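Fatty acid binding protein homolog (Echinococcus granulosus, PDB 1O8V) binds long-chain fatty acids such as palmitate inside a beta-barrel and is implicated in the acquisition, storage and transport of lipids by this parasite. Local coordinates at residues A[24-27]-A[28-32]; A[86-90]-A[91-95]. One frame throughout, in Å; residues are numbered along the deposited sequence.

Contact 1: residues A[24-27]-A[28-32]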
ATOM      1  N   LEU A  24      -2.321  -4.257  13.993  1.00  6.54           N
ATOM      2  CA  LEU A  24      -3.521  -3.538  13.526  1.00  6.11           C
ATOM      3  C   LEU A  24      -4.830  -4.224  13.921  1.00  6.52           C
ATOM      4  O   LEU A  24      -5.915  -3.667  13.695  1.00  8.43           O
ATOM      5  CB  LEU A  24      -3.473  -3.374  12.017  1.00  6.00           C
ATOM      6  CG  LEU A  24      -2.433  -2.395  11.489  1.00  6.51           C
ATOM      7  CD1 LEU A  24      -2.317  -2.474   9.971  1.00  7.19           C
ATOM      8  CD2 LEU A  24      -2.758  -0.994  11.972  1.00  6.35           C
ATOM      9  N   GLY A  25      -4.752  -5.417  14.491  1.00  7.22           N
ATOM     10  CA  GLY A  25      -5.960  -6.101  14.928  1.00  6.71           C
ATOM     11  C   GLY A  25      -6.657  -6.932  13.865  1.00  6.53           C
ATOM     12  O   GLY A  25      -7.835  -7.321  14.050  1.00  8.38           O
ATOM     13  N   VAL A  26      -5.944  -7.235  12.786  1.00  6.66           N
ATOM     14  CA  VAL A  26      -6.490  -8.060  11.730  1.00  6.46           C
ATOM     15  C   VAL A  26      -6.757  -9.458  12.303  1.00  6.99           C
ATOM     16  O   VAL A  26      -5.924 -10.014  13.031  1.00  7.35           O
ATOM     17  CB  VAL A  26      -5.534  -8.144  10.536  1.00  6.44           C
ATOM     18  CG1 VAL A  26      -6.146  -8.973   9.431  1.00  7.60           C
ATOM     19  CG2 VAL A  26      -5.205  -6.717  10.012  1.00  7.13           C
ATOM     20  N   ASP A  27      -7.909 -10.036  11.979  1.00  7.55           N
ATOM     21  CA  ASP A  27      -8.277 -11.320  12.573  1.00  8.67           C
ATOM     22  C   ASP A  27      -7.517 -12.494  11.970  1.00  8.44           C
ATOM     23  O   ASP A  27      -6.890 -12.373  10.904  1.00  7.98           O
ATOM     24  CB  ASP A  27      -9.809 -11.530  12.582  1.00  9.45           C
ATOM     25  CG  ASP A  27     -10.416 -11.694  11.227  1.00 12.33           C
ATOM     26  OD1 ASP A  27      -9.745 -12.086  10.264  1.00 15.52           O
ATOM     27  OD2 ASP A  27     -11.645 -11.479  11.054  1.00 18.96           O
ATOM     28  N   PHE A  28      -7.538 -13.617  12.682  1.00  8.07           N
ATOM     29  CA  PHE A  28      -6.745 -14.774  12.345  1.00  7.69           C
ATOM     30  C   PHE A  28      -6.922 -15.228  10.913  1.00  8.62           C
ATOM     31  O   PHE A  28      -5.940 -15.498  10.228  1.00  8.08           O
ATOM     32  CB  PHE A  28      -7.105 -15.909  13.308  1.00  8.00           C
ATOM     33  CG  PHE A  28      -6.326 -17.158  13.102  1.00  7.22           C
ATOM     34  CD1 PHE A  28      -6.771 -18.124  12.202  1.00  9.75           C
ATOM     35  CD2 PHE A  28      -5.145 -17.387  13.812  1.00 10.47           C
ATOM     36  CE1 PHE A  28      -6.065 -19.302  12.008  1.00 11.11           C
ATOM     37  CE2 PHE A  28      -4.439 -18.568  13.629  1.00 12.26           C
ATOM     38  CZ  PHE A  28      -4.899 -19.526  12.726  1.00 10.94           C
ATOM     39  N   VAL A  29      -8.165 -15.362  10.477  1.00  8.93           N
ATOM     40  CA  VAL A  29      -8.416 -15.901   9.142  1.00  9.98           C
ATOM     41  C   VAL A  29      -7.886 -14.981   8.068  1.00  9.85           C
ATOM     42  O   VAL A  29      -7.271 -15.448   7.093  1.00 10.67           O
ATOM     43  CB  VAL A  29      -9.910 -16.148   8.951  1.00  9.68           C
ATOM     44  CG1 VAL A  29     -10.228 -16.554   7.499  1.00 12.37           C
ATOM     45  CG2 VAL A  29     -10.325 -17.251   9.861  1.00 11.79           C
ATOM     46  N   THR A  30      -8.075 -13.685   8.278  1.00  9.41           N
ATOM     47  CA  THR A  30      -7.626 -12.670   7.319  1.00  9.80           C
ATOM     48  C   THR A  30      -6.114 -12.622   7.273  1.00  9.68           C
ATOM     49  O   THR A  30      -5.541 -12.465   6.195  1.00 10.61           O
ATOM     50  CB  THR A  30      -8.221 -11.303   7.646  1.00  9.81           C
ATOM     51  OG1 THR A  30      -9.656 -11.379   7.594  1.00 10.93           O
ATOM     52  CG2 THR A  30      -7.859 -10.276   6.601  1.00  9.12           C
ATOM     53  N   ARG A  31      -5.471 -12.769   8.434  1.00  8.62           N
ATOM     54  CA  ARG A  31      -4.024 -12.755   8.492  1.00  8.78           C
ATOM     55  C   ARG A  31      -3.431 -13.937   7.739  1.00  9.95           C
ATOM     56  O   ARG A  31      -2.397 -13.782   7.078  1.00 10.81           O
ATOM     57  CB  ARG A  31      -3.504 -12.755   9.932  1.00  8.02           C
ATOM     58  CG  ARG A  31      -3.867 -11.521  10.727  1.00  8.88           C
ATOM     59  CD  ARG A  31      -2.980 -11.268  11.944  1.00  6.49           C
ATOM     60  NE  ARG A  31      -2.724 -12.492  12.707  1.00  6.32           N
ATOM     61  CZ  ARG A  31      -3.505 -12.987  13.676  1.00  5.57           C
ATOM     62  NH1 ARG A  31      -4.617 -12.379  14.046  1.00  5.39           N
ATOM     63  NH2 ARG A  31      -3.152 -14.110  14.281  1.00  7.55           N
ATOM     64  N   LYS A  32      -4.055 -15.102   7.862  1.00 12.10           N
ATOM     65  CA  LYS A  32      -3.660 -16.288   7.101  1.00 14.63           C
ATOM     66  C   LYS A  32      -3.658 -15.981   5.611  1.00 14.74           C
ATOM     67  O   LYS A  32      -2.700 -16.306   4.909  1.00 15.90           O
ATOM     68  CB  LYS A  32      -4.620 -17.447   7.400  1.00 15.97           C
ATOM     69  CG  LYS A  32      -4.225 -18.780   6.832  1.00 20.19           C
ATOM     70  CD  LYS A  32      -5.269 -19.835   7.174  1.00 25.33           C
ATOM     71  CE  LYS A  32      -5.142 -21.055   6.280  1.00 26.85           C
ATOM     72  NZ  LYS A  32      -6.114 -22.126   6.645  1.00 30.22           N
TER
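Two hydrogen bonds from T30 converge on a single carboxylate oxygen of D27. The backbone N of T30 reaches D27 OD1 at 3.0 Å, nearly in line with the C-O bond, and T30 OG1 donates to the same OD1 at 2.8 Å from its syn side, 29° out of the carboxylate plane. D27 can turn back over the helix start because its CG stands between its own N and carbonyl carbon (chi1 68°). A short acidic side chain suits this place, since first-turn N-H groups lack the carbonyl partners a preceding turn would supply.

Backbone carbonyls take the remaining bonds. D27 O receives R31 N at 2.9 Å, the first i to i+4 bond of the helix. R31, bent at chi3 (-44°), brings NH1 to V26 O at 2.9 Å, with the oxygen lying in the guanidinium plane.

Apolar contact comes from V26, whose CG1 packs 3.6 Å from T30 CG2, the two side chains crossing at about a right angle; M21 of helix 17-24 also touches V26.

Just before this, G25, with positive phi, ends helix 17-24 in a Schellman motif. D27 then N-caps helix 28-36, giving the tight helix-turn-helix lid of the fatty-acid-binding protein fold.

Contact 2: residues A[86-90]-A[91-95]; sequences ITVEN and GVMKH
I86 lies over one face of the H95 imidazole, its CD1 3.7 Å from the ring centroid and only 5° off the ring normal, a CH-pi contact. Its CG1 branch, anti to the carbonyl carbon (chi1 -66°), itself comes within 3.5 Å of H95 CD2 and runs on extended to CD1, while CG2 turns to M93 and meets its CG at 3.8 Å. One branched side chain thus serves two partners on the adjacent strand, crossing each of them at a slant. V88 shares this face of the hairpin with I86, M93 and H95, and M53 of strand 50-56 packs on I86, M93 and H95.

The other face carries T87, E89, V92 and K94. Here E89, extended beyond CG, meets K94 diagonally: K94 NZ lies 2.6 Å from E89 OE1, nearly along its C-O bond, in a salt bridge. The bend of the lysine at chi3 (89°) brings the amine to the carboxylate, and the aliphatic K94 CD rests 3.9 Å from E89 CB. Long charged chains suit this exposed side, where their methylenes can pack and their ends pair.

Between the faces, T87 and K94 exchange two backbone hydrogen bonds, as do E89 and V92. The latter pair closes a type I' turn, with N90 and G91 both at positive phi, a conformation that asparagine and glycine adopt readily.

The H95 ring is also gripped at both nitrogens, NE2 by E74 and ND1 by R108, a residue of the hexadecanoate site. With I86 over its face, these bonds fix the ring's rotation, so H95 is a second-shell residue that probably orients R108. Since an arginine N-H only donates, ND1 must accept, and NE2 probably donates to E74, leaving a neutral ring polarised between cation and anion.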
ATOM      1  N   ILE A  86      -1.909  10.956   0.771  1.00  6.38           N
ATOM      2  CA  ILE A  86      -0.769  10.541  -0.012  1.00  6.22           C
ATOM      3  C   ILE A  86      -0.070  11.791  -0.572  1.00  6.12           C
ATOM      4  O   ILE A  86      -0.710  12.654  -1.162  1.00  6.23           O
ATOM      5  CB  ILE A  86      -1.234   9.631  -1.157  1.00  5.78           C
ATOM      6  CG1 ILE A  86      -1.804   8.325  -0.597  1.00  6.29           C
ATOM      7  CG2 ILE A  86      -0.037   9.352  -2.093  1.00  6.09           C
ATOM      8  CD1 ILE A  86      -2.402   7.393  -1.611  1.00  6.65           C
ATOM      9  N   THR A  87       1.241  11.866  -0.386  1.00  6.81           N
ATOM     10  CA  THR A  87       2.067  12.878  -1.029  1.00  8.06           C
ATOM     11  C   THR A  87       3.298  12.228  -1.616  1.00  8.35           C
ATOM     12  O   THR A  87       3.576  11.042  -1.380  1.00  8.61           O
ATOM     13  CB  THR A  87       2.478  13.981  -0.034  1.00  8.65           C
ATOM     14  OG1 THR A  87       3.114  13.390   1.110  1.00 11.63           O
ATOM     15  CG2 THR A  87       1.265  14.684   0.511  1.00  8.74           C
ATOM     16  N   VAL A  88       4.066  13.003  -2.370  1.00 10.52           N
ATOM     17  CA  VAL A  88       5.372  12.531  -2.831  1.00 11.99           C
ATOM     18  C   VAL A  88       6.448  13.535  -2.436  1.00 14.07           C
ATOM     19  O   VAL A  88       6.316  14.735  -2.733  1.00 15.29           O
ATOM     20  CB  VAL A  88       5.424  12.295  -4.344  1.00 12.26           C
ATOM     21  CG1 VAL A  88       6.841  11.898  -4.746  1.00 14.54           C
ATOM     22  CG2 VAL A  88       4.433  11.217  -4.748  1.00 12.13           C
ATOM     23  N   GLU A  89       7.489  13.042  -1.776  1.00 16.20           N
ATOM     24  CA  GLU A  89       8.558  13.873  -1.212  1.00 17.41           C
ATOM     25  C   GLU A  89       9.916  13.238  -1.423  1.00 17.67           C
ATOM     26  O   GLU A  89      10.181  12.150  -0.920  1.00 16.95           O
ATOM     27  CB  GLU A  89       8.342  14.102   0.286  1.00 18.71           C
ATOM     28  CG  GLU A  89       9.406  15.007   0.930  1.00 22.97           C
ATOM     29  CD  GLU A  89       9.161  15.312   2.400  1.00 28.74           C
ATOM     30  OE1 GLU A  89       8.250  14.713   3.015  1.00 35.19           O
ATOM     31  OE2 GLU A  89       9.904  16.161   2.946  1.00 31.65           O
ATOM     32  N   ASN A  90      10.792  13.953  -2.122  1.00 18.10           N
ATOM     33  CA  ASN A  90      12.130  13.448  -2.457  1.00 18.58           C
ATOM     34  C   ASN A  90      12.071  12.040  -3.042  1.00 18.20           C
ATOM     35  O   ASN A  90      12.859  11.161  -2.660  1.00 19.22           O
ATOM     36  CB  ASN A  90      13.069  13.502  -1.243  1.00 19.41           C
ATOM     37  CG  ASN A  90      13.326  14.912  -0.770  1.00 21.69           C
ATOM     38  OD1 ASN A  90      13.521  15.820  -1.574  1.00 26.85           O
ATOM     39  ND2 ASN A  90      13.331  15.107   0.542  1.00 24.72           N
ATOM     40  N   GLY A  91      11.111  11.840  -3.939  1.00 17.46           N
ATOM     41  CA  GLY A  91      10.943  10.597  -4.669  1.00 16.83           C
ATOM     42  C   GLY A  91      10.112   9.539  -3.976  1.00 16.15           C
ATOM     43  O   GLY A  91       9.794   8.548  -4.604  1.00 16.72           O
ATOM     44  N   VAL A  92       9.752   9.754  -2.711  1.00 14.23           N
ATOM     45  CA  VAL A  92       9.111   8.730  -1.879  1.00 13.11           C
ATOM     46  C   VAL A  92       7.617   9.010  -1.865  1.00 12.06           C
ATOM     47  O   VAL A  92       7.177  10.123  -1.513  1.00 11.30           O
ATOM     48  CB  VAL A  92       9.649   8.712  -0.411  1.00 13.71           C
ATOM     49  CG1 VAL A  92       8.992   7.605   0.416  1.00 14.23           C
ATOM     50  CG2 VAL A  92      11.172   8.538  -0.360  1.00 14.72           C
ATOM     51  N   MET A  93       6.828   8.020  -2.264  1.00  9.92           N
ATOM     52  CA  MET A  93       5.406   8.145  -2.054  1.00  9.32           C
ATOM     53  C   MET A  93       5.145   7.883  -0.572  1.00  9.17           C
ATOM     54  O   MET A  93       5.490   6.820  -0.066  1.00 10.32           O
ATOM     55  CB  MET A  93       4.633   7.178  -2.941  1.00  9.17           C
ATOM     56  CG  MET A  93       3.129   7.396  -2.820  1.00  8.63           C
ATOM     57  SD  MET A  93       2.024   6.091  -3.409  1.00 10.86           S
ATOM     58  CE  MET A  93       2.808   5.733  -4.948  1.00 11.20           C
ATOM     59  N   LYS A  94       4.506   8.848   0.086  1.00  8.40           N
ATOM     60  CA  LYS A  94       4.169   8.775   1.496  1.00  8.65           C
ATOM     61  C   LYS A  94       2.658   8.643   1.598  1.00  8.21           C
ATOM     62  O   LYS A  94       1.910   9.534   1.200  1.00  9.53           O
ATOM     63  CB  LYS A  94       4.676  10.018   2.237  1.00  9.30           C
ATOM     64  CG  LYS A  94       6.196  10.138   2.263  1.00 12.42           C
ATOM     65  CD  LYS A  94       6.637  11.500   2.717  1.00 16.49           C
ATOM     66  CE  LYS A  94       6.794  11.582   4.223  1.00 18.81           C
ATOM     67  NZ  LYS A  94       7.103  12.994   4.611  1.00 21.22           N
ATOM     68  N   HIS A  95       2.209   7.546   2.178  1.00  6.48           N
ATOM     69  CA  HIS A  95       0.806   7.191   2.240  1.00  6.82           C
ATOM     70  C   HIS A  95       0.490   6.853   3.707  1.00  6.70           C
ATOM     71  O   HIS A  95       0.914   5.829   4.214  1.00  5.32           O
ATOM     72  CB  HIS A  95       0.604   5.989   1.322  1.00  7.24           C
ATOM     73  CG  HIS A  95      -0.793   5.447   1.259  1.00  5.36           C
ATOM     74  ND1 HIS A  95      -1.102   4.363   0.463  1.00  6.85           N
ATOM     75  CD2 HIS A  95      -1.960   5.820   1.854  1.00  6.15           C
ATOM     76  CE1 HIS A  95      -2.377   4.063   0.605  1.00  8.10           C
ATOM     77  NE2 HIS A  95      -2.929   4.943   1.415  1.00  7.08           N
TER

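In the fold
Contact 1 comes first along the chain, in the turn between helices 17-24 and 28-36; contact 2 follows as the hairpin of strands 81-89 and 92-98. They lie on opposite sides of the chain's centre, their centres about 28 Å apart and their nearest atoms about 11 Å apart, without touching. One belongs to the helical lid, the other to the antiparallel wall of the barrel, and the palmitate lies in the interior that the lid and the whole barrel wall enclose. The side chain of T30 is about 4 Å from this ligand and that of H95 about 6 Å from it. The lid thus borders the ligand at one side, while the hairpin backs R108 of the hexadecanoate site.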